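Local coordinates for uncharacterized protein (PDB 6ULO) that is of unknown function but carries a DUF7790 domain grouped with the NADP-binding Rossmann-type folds and is probably membrane-attached in its full-length form, at residues A[223-237]-A[286-299]. Numbering follows the deposited sequence. Where two conformers were deposited one is given.
Sequences FSNAEEYFAYPQEFK and FQKWLSSGKPGLRS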
ATOM      1  N   PHE A 223      -0.357   5.960   2.947  1.00 10.34           N
ATOM      2  CA  PHE A 223      -1.717   6.458   3.101  1.00 10.36           C
ATOM      3  C   PHE A 223      -2.373   6.877   1.799  1.00 11.08           C
ATOM      4  O   PHE A 223      -3.510   7.327   1.841  1.00 11.72           O
ATOM      5  CB  PHE A 223      -1.759   7.659   4.039  1.00 10.75           C
ATOM      6  CG  PHE A 223      -1.318   7.349   5.448  1.00 11.41           C
ATOM      7  CD1 PHE A 223      -1.883   6.299   6.175  1.00 11.72           C
ATOM      8  CD2 PHE A 223      -0.331   8.128   6.069  1.00 12.30           C
ATOM      9  CE1 PHE A 223      -1.486   6.058   7.505  1.00 13.09           C
ATOM     10  CE2 PHE A 223       0.057   7.885   7.391  1.00 13.05           C
ATOM     11  CZ  PHE A 223      -0.518   6.860   8.094  1.00 12.41           C
ATOM     12  N   SER A 224      -1.669   6.839   0.660  1.00 10.57           N
ATOM     13  CA  SER A 224      -2.191   7.480  -0.545  1.00 10.33           C
ATOM     14  C   SER A 224      -2.576   8.907  -0.184  1.00 11.31           C
ATOM     15  O   SER A 224      -1.866   9.525   0.605  1.00 11.80           O
ATOM     16  CB  SER A 224      -3.308   6.622  -1.162  1.00 11.01           C
ATOM     17  OG  SER A 224      -3.764   7.195  -2.383  1.00 12.84           O
ATOM     18  N   ASN A 225      -3.703   9.406  -0.686  1.00 10.99           N
ATOM     19  CA  ASN A 225      -4.203  10.708  -0.257  1.00 12.14           C
ATOM     20  C   ASN A 225      -5.358  10.564   0.715  1.00 12.19           C
ATOM     21  O   ASN A 225      -6.175  11.489   0.849  1.00 12.88           O
ATOM     22  CB  ASN A 225      -4.578  11.610  -1.449  1.00 13.14           C
ATOM     23  CG  ASN A 225      -5.838  11.169  -2.147  1.00 14.10           C
ATOM     24  OD1 ASN A 225      -6.049   9.948  -2.332  1.00 15.37           O
ATOM     25  ND2 ASN A 225      -6.669  12.126  -2.579  1.00 15.28           N
ATOM     26  N   ALA A 226      -5.430   9.426   1.428  1.00 12.09           N
ATOM     27  CA  ALA A 226      -6.558   9.198   2.330  1.00 12.90           C
ATOM     28  C   ALA A 226      -6.690  10.287   3.387  1.00 13.70           C
ATOM     29  O   ALA A 226      -7.814  10.606   3.791  1.00 13.62           O
ATOM     30  CB  ALA A 226      -6.414   7.838   3.006  1.00 13.25           C
ATOM     31  N   GLU A 227      -5.567  10.880   3.820  1.00 13.14           N
ATOM     32  CA  GLU A 227      -5.629  11.894   4.864  1.00 13.12           C
ATOM     33  C   GLU A 227      -6.323  13.157   4.380  1.00 13.67           C
ATOM     34  O   GLU A 227      -6.718  13.970   5.208  1.00 14.00           O
ATOM     35  CB  GLU A 227      -4.226  12.233   5.373  1.00 12.73           C
ATOM     36  CG  GLU A 227      -3.476  11.079   6.062  1.00 13.45           C
ATOM     37  CD  GLU A 227      -1.999  11.350   6.072  1.00 13.15           C
ATOM     38  OE1 GLU A 227      -1.379  11.145   5.009  1.00 13.14           O
ATOM     39  OE2 GLU A 227      -1.460  11.794   7.107  1.00 13.22           O
ATOM     40  N   GLU A 228      -6.458  13.354   3.070  1.00 14.36           N
ATOM     41  CA  GLU A 228      -7.194  14.514   2.591  1.00 14.34           C
ATOM     42  C   GLU A 228      -8.663  14.468   2.965  1.00 15.83           C
ATOM     43  O   GLU A 228      -9.353  15.490   2.830  1.00 17.71           O
ATOM     44  CB  GLU A 228      -7.054  14.620   1.073  1.00 14.69           C
ATOM     45  CG  GLU A 228      -5.619  14.849   0.627  1.00 14.56           C
ATOM     46  CD  GLU A 228      -5.530  15.514  -0.732  1.00 15.43           C
ATOM     47  OE1 GLU A 228      -5.844  14.861  -1.746  1.00 15.76           O
ATOM     48  OE2 GLU A 228      -5.120  16.697  -0.786  1.00 15.98           O
ATOM     49  N   TYR A 229      -9.165  13.330   3.449  1.00 15.78           N
ATOM     50  CA  TYR A 229     -10.573  13.179   3.789  1.00 17.67           C
ATOM     51  C   TYR A 229     -10.887  13.402   5.265  1.00 17.74           C
ATOM     52  O   TYR A 229     -12.063  13.299   5.647  1.00 19.33           O
ATOM     53  CB  TYR A 229     -11.068  11.793   3.365  1.00 20.33           C
ATOM     54  CG  TYR A 229     -11.096  11.619   1.885  1.00 23.80           C
ATOM     55  CD1 TYR A 229     -12.279  11.776   1.180  1.00 26.77           C
ATOM     56  CD2 TYR A 229      -9.929  11.316   1.172  1.00 24.49           C
ATOM     57  CE1 TYR A 229     -12.314  11.628  -0.190  1.00 28.23           C
ATOM     58  CE2 TYR A 229      -9.955  11.170  -0.210  1.00 26.70           C
ATOM     59  CZ  TYR A 229     -11.156  11.332  -0.881  1.00 28.65           C
ATOM     60  OH  TYR A 229     -11.213  11.190  -2.248  1.00 30.60           O
ATOM     61  N   PHE A 230      -9.898  13.711   6.108  1.00 15.51           N
ATOM     62  CA  PHE A 230     -10.209  13.842   7.536  1.00 15.75           C
ATOM     63  C   PHE A 230      -9.184  14.716   8.250  1.00 16.62           C
ATOM     64  O   PHE A 230      -8.009  14.740   7.892  1.00 16.19           O
ATOM     65  CB  PHE A 230     -10.306  12.471   8.240  1.00 16.33           C
ATOM     66  CG  PHE A 230      -9.093  11.563   8.053  1.00 15.39           C
ATOM     67  CD1 PHE A 230      -7.957  11.691   8.854  1.00 15.72           C
ATOM     68  CD2 PHE A 230      -9.113  10.557   7.090  1.00 15.17           C
ATOM     69  CE1 PHE A 230      -6.875  10.819   8.701  1.00 16.17           C
ATOM     70  CE2 PHE A 230      -8.048   9.697   6.934  1.00 14.59           C
ATOM     71  CZ  PHE A 230      -6.928   9.832   7.731  1.00 15.19           C
ATOM     72  N   ALA A 231      -9.645  15.396   9.293  1.00 17.54           N
ATOM     73  CA  ALA A 231      -8.746  15.885  10.324  1.00 17.31           C
ATOM     74  C   ALA A 231      -8.418  14.712  11.240  1.00 16.49           C
ATOM     75  O   ALA A 231      -9.274  13.870  11.503  1.00 18.18           O
ATOM     76  CB  ALA A 231      -9.402  17.029  11.105  1.00 18.12           C
ATOM     77  N   TYR A 232      -7.189  14.644  11.704  1.00 16.05           N
ATOM     78  CA  TYR A 232      -6.767  13.473  12.478  1.00 15.75           C
ATOM     79  C   TYR A 232      -7.588  13.314  13.746  1.00 16.40           C
ATOM     80  O   TYR A 232      -7.578  14.218  14.590  1.00 17.31           O
ATOM     81  CB  TYR A 232      -5.313  13.627  12.884  1.00 15.30           C
ATOM     82  CG  TYR A 232      -4.361  13.743  11.706  1.00 14.10           C
ATOM     83  CD1 TYR A 232      -4.247  12.707  10.783  1.00 13.98           C
ATOM     84  CD2 TYR A 232      -3.573  14.874  11.515  1.00 15.00           C
ATOM     85  CE1 TYR A 232      -3.388  12.774   9.713  1.00 14.56           C
ATOM     86  CE2 TYR A 232      -2.694  14.951  10.449  1.00 14.44           C
ATOM     87  CZ  TYR A 232      -2.607  13.903   9.545  1.00 13.75           C
ATOM     88  OH  TYR A 232      -1.717  14.020   8.502  1.00 14.31           O
ATOM     89  N   PRO A 233      -8.291  12.196  13.931  1.00 15.59           N
ATOM     90  CA  PRO A 233      -9.021  11.959  15.184  1.00 16.36           C
ATOM     91  C   PRO A 233      -8.175  11.153  16.169  1.00 16.13           C
ATOM     92  O   PRO A 233      -7.116  10.605  15.832  1.00 14.91           O
ATOM     93  CB  PRO A 233     -10.216  11.127  14.710  1.00 17.49           C
ATOM     94  CG  PRO A 233      -9.588  10.254  13.641  1.00 17.31           C
ATOM     95  CD  PRO A 233      -8.586  11.167  12.918  1.00 16.34           C
ATOM     96  N   GLN A 234      -8.697  11.036  17.393  1.00 16.76           N
ATOM     97  CA  GLN A 234      -7.951  10.401  18.473  1.00 17.07           C
ATOM     98  C   GLN A 234      -7.555   8.958  18.163  1.00 15.88           C
ATOM     99  O   GLN A 234      -6.434   8.546  18.475  1.00 16.16           O
ATOM    100  CB  GLN A 234      -8.778  10.459  19.744  1.00 19.59           C
ATOM    101  CG  GLN A 234      -8.006  10.093  20.970  1.00 22.09           C
ATOM    102  CD  GLN A 234      -6.873  11.046  21.208  1.00 25.23           C
ATOM    103  OE1 GLN A 234      -7.062  12.272  21.191  1.00 26.98           O
ATOM    104  NE2 GLN A 234      -5.677  10.504  21.401  1.00 26.56           N
ATOM    105  N   GLU A 235      -8.457   8.159  17.587  1.00 15.75           N
ATOM    106  CA  GLU A 235      -8.105   6.756  17.378  1.00 16.69           C
ATOM    107  C   GLU A 235      -6.941   6.612  16.409  1.00 14.47           C
ATOM    108  O   GLU A 235      -6.088   5.744  16.590  1.00 14.99           O
ATOM    109  CB  GLU A 235      -9.305   5.937  16.916  1.00 19.45           C
ATOM    110  CG  GLU A 235     -10.333   5.589  18.020  1.00 22.03           C
ATOM    111  CD  GLU A 235      -9.816   4.689  19.207  1.00 24.67           C
ATOM    112  OE1 GLU A 235      -8.795   3.951  19.105  1.00 25.19           O
ATOM    113  OE2 GLU A 235     -10.469   4.702  20.279  1.00 26.50           O
ATOM    114  N   PHE A 236      -6.865   7.478  15.395  1.00 13.71           N
ATOM    115  CA  PHE A 236      -5.756   7.443  14.454  1.00 13.16           C
ATOM    116  C   PHE A 236      -4.473   7.910  15.124  1.00 13.08           C
ATOM    117  O   PHE A 236      -3.404   7.311  14.937  1.00 13.89           O
ATOM    118  CB  PHE A 236      -6.099   8.326  13.255  1.00 12.93           C
ATOM    119  CG  PHE A 236      -5.003   8.434  12.235  1.00 12.66           C
ATOM    120  CD1 PHE A 236      -4.931   7.546  11.179  1.00 13.22           C
ATOM    121  CD2 PHE A 236      -4.088   9.476  12.268  1.00 12.84           C
ATOM    122  CE1 PHE A 236      -3.927   7.668  10.206  1.00 13.74           C
ATOM    123  CE2 PHE A 236      -3.092   9.603  11.313  1.00 13.27           C
ATOM    124  CZ  PHE A 236      -2.995   8.694  10.279  1.00 12.91           C
ATOM    125  N   LYS A 237      -4.563   8.950  15.961  1.00 13.45           N
ATOM    126  CA  LYS A 237      -3.379   9.364  16.687  1.00 13.34           C
ATOM    127  C   LYS A 237      -2.847   8.217  17.542  1.00 13.25           C
ATOM    128  O   LYS A 237      -1.648   7.924  17.534  1.00 13.95           O
ATOM    129  CB  LYS A 237      -3.718  10.558  17.575  1.00 14.63           C
ATOM    130  CG  LYS A 237      -4.087  11.825  16.820  1.00 15.54           C
ATOM    131  CD  LYS A 237      -4.568  12.916  17.791  1.00 16.84           C
ATOM    132  CE  LYS A 237      -4.777  14.207  17.069  1.00 17.93           C
ATOM    133  NZ  LYS A 237      -5.193  15.260  18.022  1.00 19.26           N
ATOM    134  N   PHE A 286       6.171  12.212  12.182  1.00 14.56           N
ATOM    135  CA  PHE A 286       4.717  12.254  12.113  1.00 13.18           C
ATOM    136  C   PHE A 286       4.095  12.048  13.489  1.00 13.97           C
ATOM    137  O   PHE A 286       3.111  12.698  13.819  1.00 13.52           O
ATOM    138  CB  PHE A 286       4.249  11.191  11.119  1.00 12.83           C
ATOM    139  CG  PHE A 286       2.777  11.214  10.798  1.00 13.01           C
ATOM    140  CD1 PHE A 286       2.110  12.419  10.549  1.00 13.24           C
ATOM    141  CD2 PHE A 286       2.068  10.015  10.675  1.00 13.20           C
ATOM    142  CE1 PHE A 286       0.768  12.426  10.192  1.00 13.82           C
ATOM    143  CE2 PHE A 286       0.720  10.017  10.304  1.00 13.30           C
ATOM    144  CZ  PHE A 286       0.069  11.224  10.051  1.00 13.20           C
ATOM    145  N   GLN A 287       4.668  11.160  14.303  1.00 14.45           N
ATOM    146  CA  GLN A 287       4.164  10.939  15.658  1.00 14.23           C
ATOM    147  C   GLN A 287       4.248  12.206  16.508  1.00 14.82           C
ATOM    148  O   GLN A 287       3.346  12.472  17.304  1.00 14.61           O
ATOM    149  CB  GLN A 287       4.923   9.787  16.317  1.00 15.20           C
ATOM    150  CG  GLN A 287       4.579   8.432  15.682  1.00 15.61           C
ATOM    151  CD  GLN A 287       5.522   7.331  16.157  1.00 15.72           C
ATOM    152  OE1 GLN A 287       6.648   7.620  16.530  1.00 17.12           O
ATOM    153  NE2 GLN A 287       5.062   6.083  16.159  1.00 16.46           N
ATOM    154  N   LYS A 288       5.287  13.030  16.302  1.00 15.94           N
ATOM    155  CA  LYS A 288       5.340  14.336  16.959  1.00 17.68           C
ATOM    156  C   LYS A 288       4.177  15.223  16.528  1.00 16.90           C
ATOM    157  O   LYS A 288       3.519  15.861  17.360  1.00 17.10           O
ATOM    158  CB  LYS A 288       6.662  15.050  16.670  1.00 18.98           C
ATOM    159  CG  LYS A 288       7.927  14.355  17.119  1.00 21.45           C
ATOM    160  CD  LYS A 288       9.160  15.167  16.665  1.00 23.77           C
ATOM    161  CE  LYS A 288      10.446  14.629  17.243  1.00 24.61           C
ATOM    162  NZ  LYS A 288      10.508  14.748  18.739  1.00 24.43           N
ATOM    163  N   TRP A 289       3.930  15.323  15.216  1.00 15.90           N
ATOM    164  CA  TRP A 289       2.813  16.149  14.761  1.00 15.87           C
ATOM    165  C   TRP A 289       1.496  15.667  15.349  1.00 15.76           C
ATOM    166  O   TRP A 289       0.680  16.469  15.808  1.00 16.58           O
ATOM    167  CB  TRP A 289       2.756  16.169  13.225  1.00 15.87           C
ATOM    168  CG  TRP A 289       3.849  17.005  12.650  1.00 16.54           C
ATOM    169  CD1 TRP A 289       5.099  16.584  12.252  1.00 17.92           C
ATOM    170  CD2 TRP A 289       3.788  18.404  12.368  1.00 18.28           C
ATOM    171  NE1 TRP A 289       5.825  17.662  11.770  1.00 18.60           N
ATOM    172  CE2 TRP A 289       5.035  18.778  11.827  1.00 18.46           C
ATOM    173  CE3 TRP A 289       2.801  19.385  12.537  1.00 19.12           C
ATOM    174  CZ2 TRP A 289       5.321  20.082  11.467  1.00 20.05           C
ATOM    175  CZ3 TRP A 289       3.094  20.680  12.166  1.00 19.24           C
ATOM    176  CH2 TRP A 289       4.333  21.009  11.637  1.00 20.40           C
ATOM    177  N   LEU A 290       1.284  14.355  15.367  1.00 14.95           N
ATOM    178  CA  LEU A 290       0.019  13.812  15.866  1.00 14.09           C
ATOM    179  C   LEU A 290      -0.148  14.020  17.364  1.00 15.42           C
ATOM    180  O   LEU A 290      -1.285  14.053  17.842  1.00 18.34           O
ATOM    181  CB  LEU A 290      -0.069  12.333  15.511  1.00 14.21           C
ATOM    182  CG  LEU A 290      -0.170  12.002  14.016  1.00 14.11           C
ATOM    183  CD1 LEU A 290      -0.184  10.499  13.897  1.00 13.99           C
ATOM    184  CD2 LEU A 290      -1.420  12.641  13.450  1.00 15.30           C
ATOM    185  N   SER A 291       0.945  14.114  18.113  1.00 14.26           N
ATOM    186  CA  SER A 291       0.868  14.284  19.558  0.56 14.82           C
ATOM    187  C   SER A 291       0.709  15.738  19.970  1.00 15.34           C
ATOM    188  O   SER A 291       0.435  15.997  21.136  1.00 16.73           O
ATOM    189  CB  SER A 291       2.133  13.725  20.227  0.56 14.84           C
ATOM    190  OG  SER A 291       3.276  14.501  19.917  0.56 15.20           O
ATOM    191  N   SER A 292       0.888  16.686  19.039  1.00 16.76           N
ATOM    192  CA  SER A 292       0.983  18.109  19.343  1.00 20.15           C
ATOM    193  C   SER A 292      -0.332  18.748  19.786  1.00 22.82           C
ATOM    194  O   SER A 292      -0.294  19.810  20.411  1.00 24.86           O
ATOM    195  CB  SER A 292       1.506  18.855  18.104  1.00 21.49           C
ATOM    196  OG  SER A 292       0.524  18.930  17.056  1.00 22.43           O
ATOM    197  N   GLY A 293      -1.483  18.145  19.483  1.00 23.25           N
ATOM    198  CA  GLY A 293      -2.745  18.752  19.859  1.00 25.66           C
ATOM    199  C   GLY A 293      -3.156  19.952  19.039  1.00 26.72           C
ATOM    200  O   GLY A 293      -4.026  20.710  19.474  1.00 28.72           O
ATOM    201  N   LYS A 294      -2.572  20.155  17.867  1.00 25.04           N
ATOM    202  CA  LYS A 294      -3.002  21.276  17.040  1.00 25.33           C
ATOM    203  C   LYS A 294      -4.444  21.029  16.611  1.00 25.15           C
ATOM    204  O   LYS A 294      -4.715  20.020  15.955  1.00 24.37           O
ATOM    205  CB  LYS A 294      -2.102  21.443  15.809  1.00 26.15           C
ATOM    206  CG  LYS A 294      -0.718  21.985  16.127  1.00 27.55           C
ATOM    207  CD  LYS A 294       0.238  21.816  14.961  1.00 28.72           C
ATOM    208  CE  LYS A 294       1.557  22.532  15.195  1.00 30.56           C
ATOM    209  NZ  LYS A 294       1.485  23.992  14.898  1.00 31.55           N
ATOM    210  N   PRO A 295      -5.387  21.908  16.944  1.00 26.08           N
ATOM    211  CA  PRO A 295      -6.795  21.602  16.652  1.00 26.60           C
ATOM    212  C   PRO A 295      -7.046  21.515  15.154  1.00 25.20           C
ATOM    213  O   PRO A 295      -6.612  22.374  14.381  1.00 26.65           O
ATOM    214  CB  PRO A 295      -7.559  22.766  17.297  1.00 28.12           C
ATOM    215  CG  PRO A 295      -6.539  23.816  17.497  1.00 29.04           C
ATOM    216  CD  PRO A 295      -5.236  23.141  17.731  1.00 27.85           C
ATOM    217  N   GLY A 296      -7.744  20.463  14.745  1.00 22.75           N
ATOM    218  CA  GLY A 296      -8.088  20.394  13.346  1.00 21.59           C
ATOM    219  C   GLY A 296      -6.936  20.074  12.423  1.00 19.46           C
ATOM    220  O   GLY A 296      -7.093  20.201  11.207  1.00 20.22           O
ATOM    221  N   LEU A 297      -5.803  19.607  12.961  1.00 17.73           N
ATOM    222  CA  LEU A 297      -4.643  19.273  12.138  1.00 15.96           C
ATOM    223  C   LEU A 297      -4.992  18.252  11.067  1.00 15.96           C
ATOM    224  O   LEU A 297      -5.697  17.266  11.312  1.00 16.66           O
ATOM    225  CB  LEU A 297      -3.526  18.696  13.018  1.00 16.56           C
ATOM    226  CG  LEU A 297      -2.189  18.442  12.324  1.00 16.33           C
ATOM    227  CD1 LEU A 297      -1.557  19.796  11.943  1.00 16.59           C
ATOM    228  CD2 LEU A 297      -1.281  17.609  13.238  1.00 16.78           C
ATOM    229  N   ARG A 298      -4.462  18.504   9.876  1.00 15.74           N
ATOM    230  CA  ARG A 298      -4.636  17.680   8.689  1.00 16.14           C
ATOM    231  C   ARG A 298      -3.291  17.585   7.985  1.00 15.96           C
ATOM    232  O   ARG A 298      -2.397  18.397   8.234  1.00 16.00           O
ATOM    233  CB  ARG A 298      -5.615  18.351   7.704  1.00 17.65           C
ATOM    234  CG  ARG A 298      -7.070  18.272   8.114  1.00 18.51           C
ATOM    235  CD  ARG A 298      -7.942  19.250   7.319  1.00 19.59           C
ATOM    236  NE  ARG A 298      -9.343  19.188   7.721  1.00 21.05           N
ATOM    237  CZ  ARG A 298     -10.251  18.356   7.220  1.00 21.70           C
ATOM    238  NH1 ARG A 298      -9.929  17.491   6.264  1.00 20.71           N
ATOM    239  NH2 ARG A 298     -11.499  18.398   7.666  1.00 23.40           N
ATOM    240  N   SER A 299      -3.153  16.604   7.078  1.00 15.60           N
ATOM    241  CA  SER A 299      -1.876  16.441   6.373  1.00 14.95           C
ATOM    242  C   SER A 299      -1.443  17.730   5.659  1.00 16.04           C
ATOM    243  O   SER A 299      -0.247  18.022   5.597  1.00 16.52           O
ATOM    244  CB  SER A 299      -1.920  15.260   5.393  1.00 14.96           C
ATOM    245  OG  SER A 299      -2.889  15.453   4.391  1.00 14.85           O
TER
HETATM  246  O   HOH W   1      -7.426  16.708   5.226  1.00 19.10           O
HETATM  247  O   HOH W   2     -11.673  16.482   4.114  1.00 25.10           O
HETATM  248  O   HOH W   3      -5.205  14.629   7.562  1.00 14.81           O
HETATM  249  O   HOH W   4      -6.689  16.837  14.047  1.00 20.02           O
HETATM  250  O   HOH W   5      -4.819  17.333  16.048  1.00 20.17           O
HETATM  251  O   HOH W   6      -2.884  15.544  19.558  1.00 22.31           O
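Phe286 points its ring into an aromatic cluster with Phe223 and Tyr232, in a domain whose central mixed sheet carries parallel strands, consistent with its Rossmann-type clan. The contact joins the loop, the 3-10 turn 226-229 and the start of helix 234-241, which follow strand 218-222, to the end of helix 283-291 and the loop beyond it. Phe223 CE2 touches Phe286 CE2 at 3.7 Å, the two rings set obliquely. With CG anti to the backbone N (chi1 -173°), the Phe286 ring presents an edge to the face of Tyr232 in an offset edge-to-face pair, centroids 5.5 Å apart. Its CZ also meets the rim of Phe236 near that ring's plane, and Arg253 of strand 249-255 makes a cation-pi contact with the Phe286 ring. One turn on, the branched end of Leu290 serves two rings: CD2 sits over a face of Tyr232 in a CH-pi contact, 3.7 Å from the centroid, while CD1 reaches Phe236 CE2. Lys237, its chain extended, runs its CD past Leu290 O (3.5 Å); its ammonium binds water 6, shared with that carbonyl, and water 5, shared with Lys294 O. Gly293 takes the positive phi that turns the chain out of the helix. After the type II turn 294-297, Leu297 O accepts a nearly straight bond from Tyr232 N (3.0 Å, 163°), and Leu297 CG lies at the edge of the tyrosine ring. Arg298 stretches back along Ala231, whose N sits over the centre of one guanidinium face; NH1 donates to waters 1 and 2, which pass the link to Glu227 O and Glu228 O. Small Ser299 lets its CB pack against Glu227 CB and Tyr232 OH. That hydroxyl donates to Glu227, a carboxylate also salt-bridged to Arg253 through OE1; Tyr232 OH approaches Glu227 OE2 from above the carboxylate plane, at 2.6 Å.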